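Myosin-I heavy chain (Dictyostelium discoideum, PDB 5EJY) is an unconventional class VII myosin, an actin-based motor with ATPase activity that acts early in phagocytosis and in adhesion, seen here as its first MyTH4-FERM tail module. Local coordinates at residues Leu67-Ser72 with Ile129-Ser134; Arg124-Ile129 with Lys161-Ser166. One frame throughout, in Å; residues are numbered along the deposited sequence.

Contact 1 (Leu67-Ser72 with Ile129-Ser134); sequences LHYMNS and IHFTCS
Tyr69, on the last turn of helix 53-70, meets Phe131 near the end of helix 119-133, and this aromatic pair is the whole of the contact. The two side chains approach from opposite directions. With CG anti to the backbone N (chi1 180°), Tyr69 extends its ring from its own helix toward the second one. The pair forms an offset edge-to-face stack, Phe131 giving the edge, with ring centroids 5.8 Å apart and planes at 81°. The offset carries the meeting point to the phenol end of Tyr69: Phe131 CE2 comes to 3.6 Å from Tyr69 CZ and 3.3 Å from Tyr69 OH. On the phenylalanine side, the hydroxyl sits at the ring edge, near its plane, where it faces the carbons CE2 and CZ together.

The polar tip of Tyr69 has its strong partner outside the pair, in a hydrogen bond to Glu127 one turn before Phe131. Leu192 and Ile195 of helix 189-196 pack on Phe131. Further along the first segment, Ser72 OG donates to Tyr69 O at 3.0 Å as the helix gives way to loop, and Arg124 binds both Tyr69 O and Ser72 O while making a cation-pi contact with the tyrosine ring. On the other helix, Ser134 OG and Ser134 N reach His130 O from opposite faces of its carbonyl plane.

A leucine in place of Tyr69 would probably leave Glu127 without its hydroxyl partner and the edge of Phe131 without an aromatic ring to meet. Within this helical MyTH4 domain, the tyrosine thus joins two helix ends by two means at once: the weakly electropositive C-H edge of Phe131 probably suits both its ring and its hydroxyl oxygen, while the buried hydroxyl is satisfied by a carboxylate.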
ATOM      1  N   LEU A  67     -18.198  -1.292 -26.062  1.00 30.64           N
ATOM      2  CA  LEU A  67     -19.249  -2.133 -26.626  1.00 34.02           C
ATOM      3  C   LEU A  67     -19.061  -3.584 -26.208  1.00 35.89           C
ATOM      4  O   LEU A  67     -20.021  -4.265 -25.834  1.00 35.34           O
ATOM      5  CB  LEU A  67     -19.256  -2.029 -28.149  1.00 32.46           C
ATOM      6  CG  LEU A  67     -19.726  -0.684 -28.701  1.00 36.92           C
ATOM      7  CD1 LEU A  67     -19.599  -0.643 -30.217  1.00 39.37           C
ATOM      8  CD2 LEU A  67     -21.147  -0.424 -28.264  1.00 36.65           C
ATOM      9  N   HIS A  68     -17.818  -4.058 -26.282  1.00 34.71           N
ATOM     10  CA  HIS A  68     -17.523  -5.439 -25.911  1.00 37.61           C
ATOM     11  C   HIS A  68     -17.895  -5.750 -24.462  1.00 37.58           C
ATOM     12  O   HIS A  68     -18.455  -6.809 -24.177  1.00 41.38           O
ATOM     13  CB  HIS A  68     -16.053  -5.761 -26.150  1.00 37.31           C
ATOM     14  CG  HIS A  68     -15.725  -7.211 -26.007  1.00 44.61           C
ATOM     15  ND1 HIS A  68     -15.347  -7.773 -24.806  1.00 46.96           N
ATOM     16  CD2 HIS A  68     -15.733  -8.219 -26.909  1.00 43.98           C
ATOM     17  CE1 HIS A  68     -15.127  -9.064 -24.978  1.00 48.72           C
ATOM     18  NE2 HIS A  68     -15.358  -9.361 -26.244  1.00 49.10           N
ATOM     19  N   TYR A  69     -17.574  -4.842 -23.542  1.00 38.81           N
ATOM     20  CA  TYR A  69     -17.894  -5.065 -22.132  1.00 36.98           C
ATOM     21  C   TYR A  69     -19.398  -5.003 -21.916  1.00 33.64           C
ATOM     22  O   TYR A  69     -19.963  -5.807 -21.174  1.00 36.19           O
ATOM     23  CB  TYR A  69     -17.192  -4.054 -21.217  1.00 29.44           C
ATOM     24  CG  TYR A  69     -17.512  -4.257 -19.750  1.00 27.09           C
ATOM     25  CD1 TYR A  69     -18.531  -3.543 -19.134  1.00 26.18           C
ATOM     26  CD2 TYR A  69     -16.795  -5.164 -18.984  1.00 31.91           C
ATOM     27  CE1 TYR A  69     -18.832  -3.731 -17.785  1.00 30.01           C
ATOM     28  CE2 TYR A  69     -17.090  -5.362 -17.643  1.00 30.78           C
ATOM     29  CZ  TYR A  69     -18.099  -4.647 -17.050  1.00 28.85           C
ATOM     30  OH  TYR A  69     -18.383  -4.848 -15.719  1.00 30.63           O
ATOM     31  N   MET A  70     -20.044  -4.038 -22.563  1.00 35.27           N
ATOM     32  CA  MET A  70     -21.487  -3.873 -22.443  1.00 35.54           C
ATOM     33  C   MET A  70     -22.243  -5.118 -22.900  1.00 34.10           C
ATOM     34  O   MET A  70     -23.252  -5.487 -22.309  1.00 36.43           O
ATOM     35  CB  MET A  70     -21.953  -2.671 -23.257  1.00 36.69           C
ATOM     36  CG  MET A  70     -21.541  -1.349 -22.670  1.00 34.07           C
ATOM     37  SD  MET A  70     -22.011   0.014 -23.722  1.00 36.91           S
ATOM     38  CE  MET A  70     -23.784  -0.267 -23.875  1.00 26.49           C
ATOM     39  N   ASN A  71     -21.726  -5.758 -23.940  1.00 39.05           N
ATOM     40  CA  ASN A  71     -22.393  -6.879 -24.590  1.00 44.51           C
ATOM     41  C   ASN A  71     -21.977  -8.240 -24.053  1.00 45.87           C
ATOM     42  O   ASN A  71     -22.491  -9.265 -24.499  1.00 48.26           O
ATOM     43  CB  ASN A  71     -22.115  -6.834 -26.099  1.00 41.34           C
ATOM     44  CG  ASN A  71     -22.807  -5.672 -26.781  1.00 43.25           C
ATOM     45  OD1 ASN A  71     -23.843  -5.201 -26.316  1.00 38.51           O
ATOM     46  ND2 ASN A  71     -22.240  -5.206 -27.887  1.00 40.04           N
ATOM     47  N   SER A  72     -21.046  -8.265 -23.104  1.00 42.02           N
ATOM     48  CA  SER A  72     -20.454  -9.535 -22.691  1.00 45.86           C
ATOM     49  C   SER A  72     -21.351 -10.318 -21.739  1.00 45.52           C
ATOM     50  O   SER A  72     -22.128  -9.743 -20.981  1.00 47.30           O
ATOM     51  CB  SER A  72     -19.049  -9.339 -22.093  1.00 45.90           C
ATOM     52  OG  SER A  72     -19.108  -8.634 -20.866  1.00 46.92           O
ATOM     53  N   ILE A 129     -18.418   3.286 -15.833  1.00 20.66           N
ATOM     54  CA  ILE A 129     -18.289   4.618 -15.263  1.00 22.79           C
ATOM     55  C   ILE A 129     -17.615   4.528 -13.891  1.00 22.82           C
ATOM     56  O   ILE A 129     -16.705   5.297 -13.570  1.00 21.17           O
ATOM     57  CB  ILE A 129     -19.682   5.312 -15.181  1.00 23.59           C
ATOM     58  CG1 ILE A 129     -20.067   5.879 -16.554  1.00 22.55           C
ATOM     59  CG2 ILE A 129     -19.678   6.437 -14.175  1.00 21.24           C
ATOM     60  CD1 ILE A 129     -21.591   6.274 -16.668  1.00 22.37           C
ATOM     61  N   HIS A 130     -18.056   3.567 -13.092  1.00 20.05           N
ATOM     62  CA  HIS A 130     -17.541   3.393 -11.743  1.00 21.35           C
ATOM     63  C   HIS A 130     -16.069   2.926 -11.763  1.00 20.74           C
ATOM     64  O   HIS A 130     -15.253   3.423 -10.983  1.00 20.68           O
ATOM     65  CB  HIS A 130     -18.445   2.411 -10.983  1.00 18.68           C
ATOM     66  CG  HIS A 130     -18.178   2.346  -9.511  1.00 20.47           C
ATOM     67  ND1 HIS A 130     -18.766   1.406  -8.694  1.00 19.97           N
ATOM     68  CD2 HIS A 130     -17.374   3.090  -8.713  1.00 21.64           C
ATOM     69  CE1 HIS A 130     -18.337   1.573  -7.455  1.00 24.37           C
ATOM     70  NE2 HIS A 130     -17.490   2.586  -7.439  1.00 20.89           N
ATOM     71  N   PHE A 131     -15.726   2.001 -12.664  1.00 20.37           N
ATOM     72  CA  PHE A 131     -14.323   1.570 -12.814  1.00 21.19           C
ATOM     73  C   PHE A 131     -13.464   2.783 -13.144  1.00 21.63           C
ATOM     74  O   PHE A 131     -12.354   2.932 -12.639  1.00 19.89           O
ATOM     75  CB  PHE A 131     -14.140   0.579 -13.972  1.00 21.59           C
ATOM     76  CG  PHE A 131     -14.906  -0.715 -13.822  1.00 21.53           C
ATOM     77  CD1 PHE A 131     -15.088  -1.302 -12.580  1.00 24.34           C
ATOM     78  CD2 PHE A 131     -15.414  -1.354 -14.945  1.00 22.13           C
ATOM     79  CE1 PHE A 131     -15.779  -2.495 -12.453  1.00 25.90           C
ATOM     80  CE2 PHE A 131     -16.125  -2.550 -14.828  1.00 28.81           C
ATOM     81  CZ  PHE A 131     -16.312  -3.118 -13.579  1.00 26.85           C
ATOM     82  N   THR A 132     -13.975   3.641 -14.023  1.00 19.93           N
ATOM     83  CA  THR A 132     -13.194   4.764 -14.526  1.00 20.19           C
ATOM     84  C   THR A 132     -13.006   5.799 -13.431  1.00 20.78           C
ATOM     85  O   THR A 132     -11.899   6.280 -13.221  1.00 19.45           O
ATOM     86  CB  THR A 132     -13.860   5.400 -15.787  1.00 19.93           C
ATOM     87  OG1 THR A 132     -14.044   4.381 -16.771  1.00 20.81           O
ATOM     88  CG2 THR A 132     -12.972   6.508 -16.381  1.00 21.76           C
ATOM     89  N   CYS A 133     -14.090   6.133 -12.731  1.00 20.48           N
ATOM     90  CA  CYS A 133     -14.015   7.058 -11.606  1.00 19.32           C
ATOM     91  C   CYS A 133     -13.029   6.586 -10.526  1.00 20.20           C
ATOM     92  O   CYS A 133     -12.436   7.412  -9.821  1.00 18.60           O
ATOM     93  CB  CYS A 133     -15.395   7.239 -10.976  1.00 19.54           C
ATOM     94  SG  CYS A 133     -16.528   8.221 -12.011  1.00 21.46           S
ATOM     95  N   SER A 134     -12.897   5.267 -10.388  1.00 18.13           N
ATOM     96  CA  SER A 134     -12.001   4.661  -9.397  1.00 18.92           C
ATOM     97  C   SER A 134     -10.534   4.676  -9.832  1.00 21.03           C
ATOM     98  O   SER A 134      -9.658   4.249  -9.071  1.00 18.69           O
ATOM     99  CB  SER A 134     -12.432   3.216  -9.122  1.00 20.89           C
ATOM    100  OG  SER A 134     -13.795   3.161  -8.687  1.00 19.92           O
TER

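Contact 2 (Arg124-Ile129 with Lys161-Ser166)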
ATOM      1  N   ARG A 124     -24.210  -2.200 -17.300  1.00 34.75           N
ATOM      2  CA  ARG A 124     -22.821  -2.395 -17.712  1.00 31.07           C
ATOM      3  C   ARG A 124     -22.073  -1.081 -17.922  1.00 31.44           C
ATOM      4  O   ARG A 124     -20.900  -0.959 -17.539  1.00 28.18           O
ATOM      5  CB  ARG A 124     -22.752  -3.233 -18.989  1.00 31.93           C
ATOM      6  CG  ARG A 124     -23.025  -4.705 -18.755  1.00 40.36           C
ATOM      7  CD  ARG A 124     -21.935  -5.308 -17.889  1.00 40.30           C
ATOM      8  NE  ARG A 124     -22.230  -6.686 -17.518  1.00 45.97           N
ATOM      9  CZ  ARG A 124     -22.196  -7.705 -18.370  1.00 51.74           C
ATOM     10  NH1 ARG A 124     -21.886  -7.493 -19.642  1.00 50.62           N
ATOM     11  NH2 ARG A 124     -22.478  -8.935 -17.953  1.00 55.92           N
ATOM     12  N   VAL A 125     -22.727  -0.107 -18.550  1.00 26.92           N
ATOM     13  CA  VAL A 125     -22.073   1.177 -18.779  1.00 27.85           C
ATOM     14  C   VAL A 125     -21.791   1.853 -17.442  1.00 29.35           C
ATOM     15  O   VAL A 125     -20.740   2.450 -17.265  1.00 23.90           O
ATOM     16  CB  VAL A 125     -22.894   2.153 -19.656  1.00 34.43           C
ATOM     17  CG1 VAL A 125     -22.098   3.447 -19.873  1.00 30.27           C
ATOM     18  CG2 VAL A 125     -23.231   1.525 -20.989  1.00 31.60           C
ATOM     19  N   TRP A 126     -22.722   1.746 -16.497  1.00 25.92           N
ATOM     20  CA  TRP A 126     -22.520   2.385 -15.196  1.00 26.53           C
ATOM     21  C   TRP A 126     -21.425   1.696 -14.356  1.00 27.09           C
ATOM     22  O   TRP A 126     -20.731   2.353 -13.573  1.00 23.23           O
ATOM     23  CB  TRP A 126     -23.845   2.552 -14.437  1.00 24.91           C
ATOM     24  CG  TRP A 126     -24.566   3.794 -14.882  1.00 25.77           C
ATOM     25  CD1 TRP A 126     -25.584   3.883 -15.802  1.00 25.97           C
ATOM     26  CD2 TRP A 126     -24.280   5.133 -14.472  1.00 24.41           C
ATOM     27  NE1 TRP A 126     -25.956   5.194 -15.965  1.00 22.32           N
ATOM     28  CE2 TRP A 126     -25.172   5.983 -15.162  1.00 24.90           C
ATOM     29  CE3 TRP A 126     -23.359   5.697 -13.580  1.00 24.27           C
ATOM     30  CZ2 TRP A 126     -25.174   7.366 -14.981  1.00 28.84           C
ATOM     31  CZ3 TRP A 126     -23.356   7.064 -13.405  1.00 22.26           C
ATOM     32  CH2 TRP A 126     -24.262   7.890 -14.099  1.00 25.32           C
ATOM     33  N   GLU A 127     -21.254   0.393 -14.549  1.00 25.84           N
ATOM     34  CA  GLU A 127     -20.090  -0.310 -14.005  1.00 24.55           C
ATOM     35  C   GLU A 127     -18.782   0.255 -14.576  1.00 25.10           C
ATOM     36  O   GLU A 127     -17.820   0.456 -13.835  1.00 23.00           O
ATOM     37  CB  GLU A 127     -20.173  -1.805 -14.287  1.00 27.07           C
ATOM     38  CG  GLU A 127     -21.257  -2.536 -13.465  1.00 29.02           C
ATOM     39  CD  GLU A 127     -21.506  -3.957 -13.942  1.00 30.95           C
ATOM     40  OE1 GLU A 127     -20.887  -4.364 -14.945  1.00 30.81           O
ATOM     41  OE2 GLU A 127     -22.332  -4.665 -13.321  1.00 33.74           O
ATOM     42  N   LEU A 128     -18.752   0.478 -15.893  1.00 22.65           N
ATOM     43  CA  LEU A 128     -17.614   1.118 -16.550  1.00 26.33           C
ATOM     44  C   LEU A 128     -17.352   2.511 -16.014  1.00 23.90           C
ATOM     45  O   LEU A 128     -16.204   2.892 -15.796  1.00 23.73           O
ATOM     46  CB  LEU A 128     -17.834   1.209 -18.059  1.00 23.34           C
ATOM     47  CG  LEU A 128     -17.815  -0.114 -18.821  1.00 27.24           C
ATOM     48  CD1 LEU A 128     -18.144   0.105 -20.304  1.00 27.64           C
ATOM     49  CD2 LEU A 128     -16.449  -0.792 -18.660  1.00 28.77           C
ATOM     50  N   ILE A 129     -18.418   3.286 -15.833  1.00 20.66           N
ATOM     51  CA  ILE A 129     -18.289   4.618 -15.263  1.00 22.79           C
ATOM     52  C   ILE A 129     -17.615   4.528 -13.891  1.00 22.82           C
ATOM     53  O   ILE A 129     -16.705   5.297 -13.570  1.00 21.17           O
ATOM     54  CB  ILE A 129     -19.682   5.312 -15.181  1.00 23.59           C
ATOM     55  CG1 ILE A 129     -20.067   5.879 -16.554  1.00 22.55           C
ATOM     56  CG2 ILE A 129     -19.678   6.437 -14.175  1.00 21.24           C
ATOM     57  CD1 ILE A 129     -21.591   6.274 -16.668  1.00 22.37           C
ATOM     58  N   LYS A 161     -31.964   0.155  -9.167  1.00 30.53           N
ATOM     59  CA  LYS A 161     -31.171   0.312  -7.963  1.00 35.77           C
ATOM     60  C   LYS A 161     -29.686   0.212  -8.329  1.00 31.03           C
ATOM     61  O   LYS A 161     -28.859   0.930  -7.785  1.00 30.35           O
ATOM     62  CB  LYS A 161     -31.527  -0.771  -6.940  1.00 36.53           C
ATOM     63  CG  LYS A 161     -30.644  -0.744  -5.693  1.00 37.73           C
ATOM     64  CD  LYS A 161     -30.933  -1.921  -4.766  1.00 47.11           C
ATOM     65  CE  LYS A 161     -29.820  -2.098  -3.735  1.00 49.02           C
ATOM     66  NZ  LYS A 161     -29.527  -0.832  -2.998  1.00 51.51           N
ATOM     67  N   SER A 162     -29.369  -0.686  -9.254  1.00 34.16           N
ATOM     68  CA  SER A 162     -27.981  -0.944  -9.644  1.00 34.49           C
ATOM     69  C   SER A 162     -27.296   0.275 -10.254  1.00 34.58           C
ATOM     70  O   SER A 162     -26.171   0.619  -9.878  1.00 32.31           O
ATOM     71  CB  SER A 162     -27.903  -2.147 -10.588  1.00 37.21           C
ATOM     72  OG  SER A 162     -26.680  -2.153 -11.308  1.00 40.91           O
ATOM     73  N   VAL A 163     -27.971   0.936 -11.192  1.00 30.01           N
ATOM     74  CA  VAL A 163     -27.451   2.167 -11.757  1.00 31.96           C
ATOM     75  C   VAL A 163     -27.299   3.248 -10.696  1.00 32.41           C
ATOM     76  O   VAL A 163     -26.298   3.958 -10.667  1.00 26.16           O
ATOM     77  CB  VAL A 163     -28.319   2.690 -12.920  1.00 28.74           C
ATOM     78  CG1 VAL A 163     -27.950   4.122 -13.251  1.00 30.54           C
ATOM     79  CG2 VAL A 163     -28.166   1.788 -14.129  1.00 28.55           C
ATOM     80  N   LYS A 164     -28.277   3.375  -9.807  1.00 28.92           N
ATOM     81  CA  LYS A 164     -28.195   4.429  -8.801  1.00 27.05           C
ATOM     82  C   LYS A 164     -27.077   4.166  -7.782  1.00 26.32           C
ATOM     83  O   LYS A 164     -26.435   5.100  -7.312  1.00 27.26           O
ATOM     84  CB  LYS A 164     -29.520   4.619  -8.066  1.00 31.68           C
ATOM     85  CG  LYS A 164     -29.547   5.891  -7.235  1.00 36.41           C
ATOM     86  CD  LYS A 164     -30.944   6.216  -6.736  1.00 47.73           C
ATOM     87  CE  LYS A 164     -31.870   6.630  -7.876  1.00 46.69           C
ATOM     88  NZ  LYS A 164     -31.747   8.073  -8.214  1.00 50.42           N
ATOM     89  N   ASP A 165     -26.875   2.905  -7.431  1.00 25.07           N
ATOM     90  CA  ASP A 165     -25.818   2.544  -6.487  1.00 28.70           C
ATOM     91  C   ASP A 165     -24.464   2.827  -7.135  1.00 25.48           C
ATOM     92  O   ASP A 165     -23.560   3.358  -6.496  1.00 24.35           O
ATOM     93  CB  ASP A 165     -25.888   1.063  -6.120  1.00 27.83           C
ATOM     94  CG  ASP A 165     -27.021   0.738  -5.145  1.00 32.84           C
ATOM     95  OD1 ASP A 165     -27.494   1.642  -4.426  1.00 33.05           O
ATOM     96  OD2 ASP A 165     -27.412  -0.441  -5.095  1.00 35.22           O
ATOM     97  N   SER A 166     -24.341   2.470  -8.407  1.00 25.49           N
ATOM     98  CA  SER A 166     -23.109   2.745  -9.162  1.00 26.32           C
ATOM     99  C   SER A 166     -22.840   4.233  -9.287  1.00 24.30           C
ATOM    100  O   SER A 166     -21.711   4.683  -9.120  1.00 27.20           O
ATOM    101  CB  SER A 166     -23.166   2.107 -10.542  1.00 24.31           C
ATOM    102  OG  SER A 166     -23.074   0.701 -10.441  1.00 27.27           O
TER
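Trp126 and Val163 are the residues whose CA atoms lie nearest across segments 124-129 and 161-166, 6.0 Å apart; the first segment belongs to helix 119-133, the second to the first turns of helix 161-180. No hydrogen bond passes between the segments, so the contact rests on side-chain packing beside this close approach.

Val163 sets a methyl group over the indole. CG1, anti to the backbone N (chi1 166°), lies 3.5 Å from the centroid of the five-membered ring of Trp126 and 14° off its normal, a CH-pi contact over the pyrrole part of the indole face. The second methyl, CG2, comes down beside it, 3.7 Å from Trp126 CD1. On the opposite face of the indole lies Ile129 CD1, from one turn further along the tryptophan's own helix, so the ring is held between two aliphatic groups. Leu150 and Thr153 of helix 143-155 also touch this side chain.

Ser166, one turn after Val163, closes the interface near the backbone. Its CB packs against Trp126 CB at 4.0 Å and against Trp126 O at 3.9 Å, while OG is hydrogen-bonded to Asn198. Beyond the interface, Lys161 NZ bridges to Asp165 OD2 along its own helix, at 3.0 Å and on the syn side of the carboxylate. Glu127 OE2 forms a salt bridge with Lys196, and a long one links OE1 to Arg124 NE.

The contact joins two helices of the MyTH4 domain by apolar packing: the short Ser166 side chain is consistent with the close backbones, and dispersion and CH-pi contact on the indole provide the attraction, with the charged and polar groups bonded elsewhere.

In the fold
Contacts 1 and 2 are both buried and lie with their centres about 9 Å apart in the helical MyTH4 domain. Helix 119-133 serves both, turning different sides to its neighbours: contact 1 joins it to the end of helix 53-70, contact 2 to the start of helix 161-180. Contact 1 is a narrow meeting of two rings beside buried polar groups, whereas contact 2 is wider, almost wholly apolar, and brings the backbones close. The two also touch directly: polar side chains of segment 124-129 reach into contact 1, while Met70 packs on Val125 and Tyr69 on Leu128.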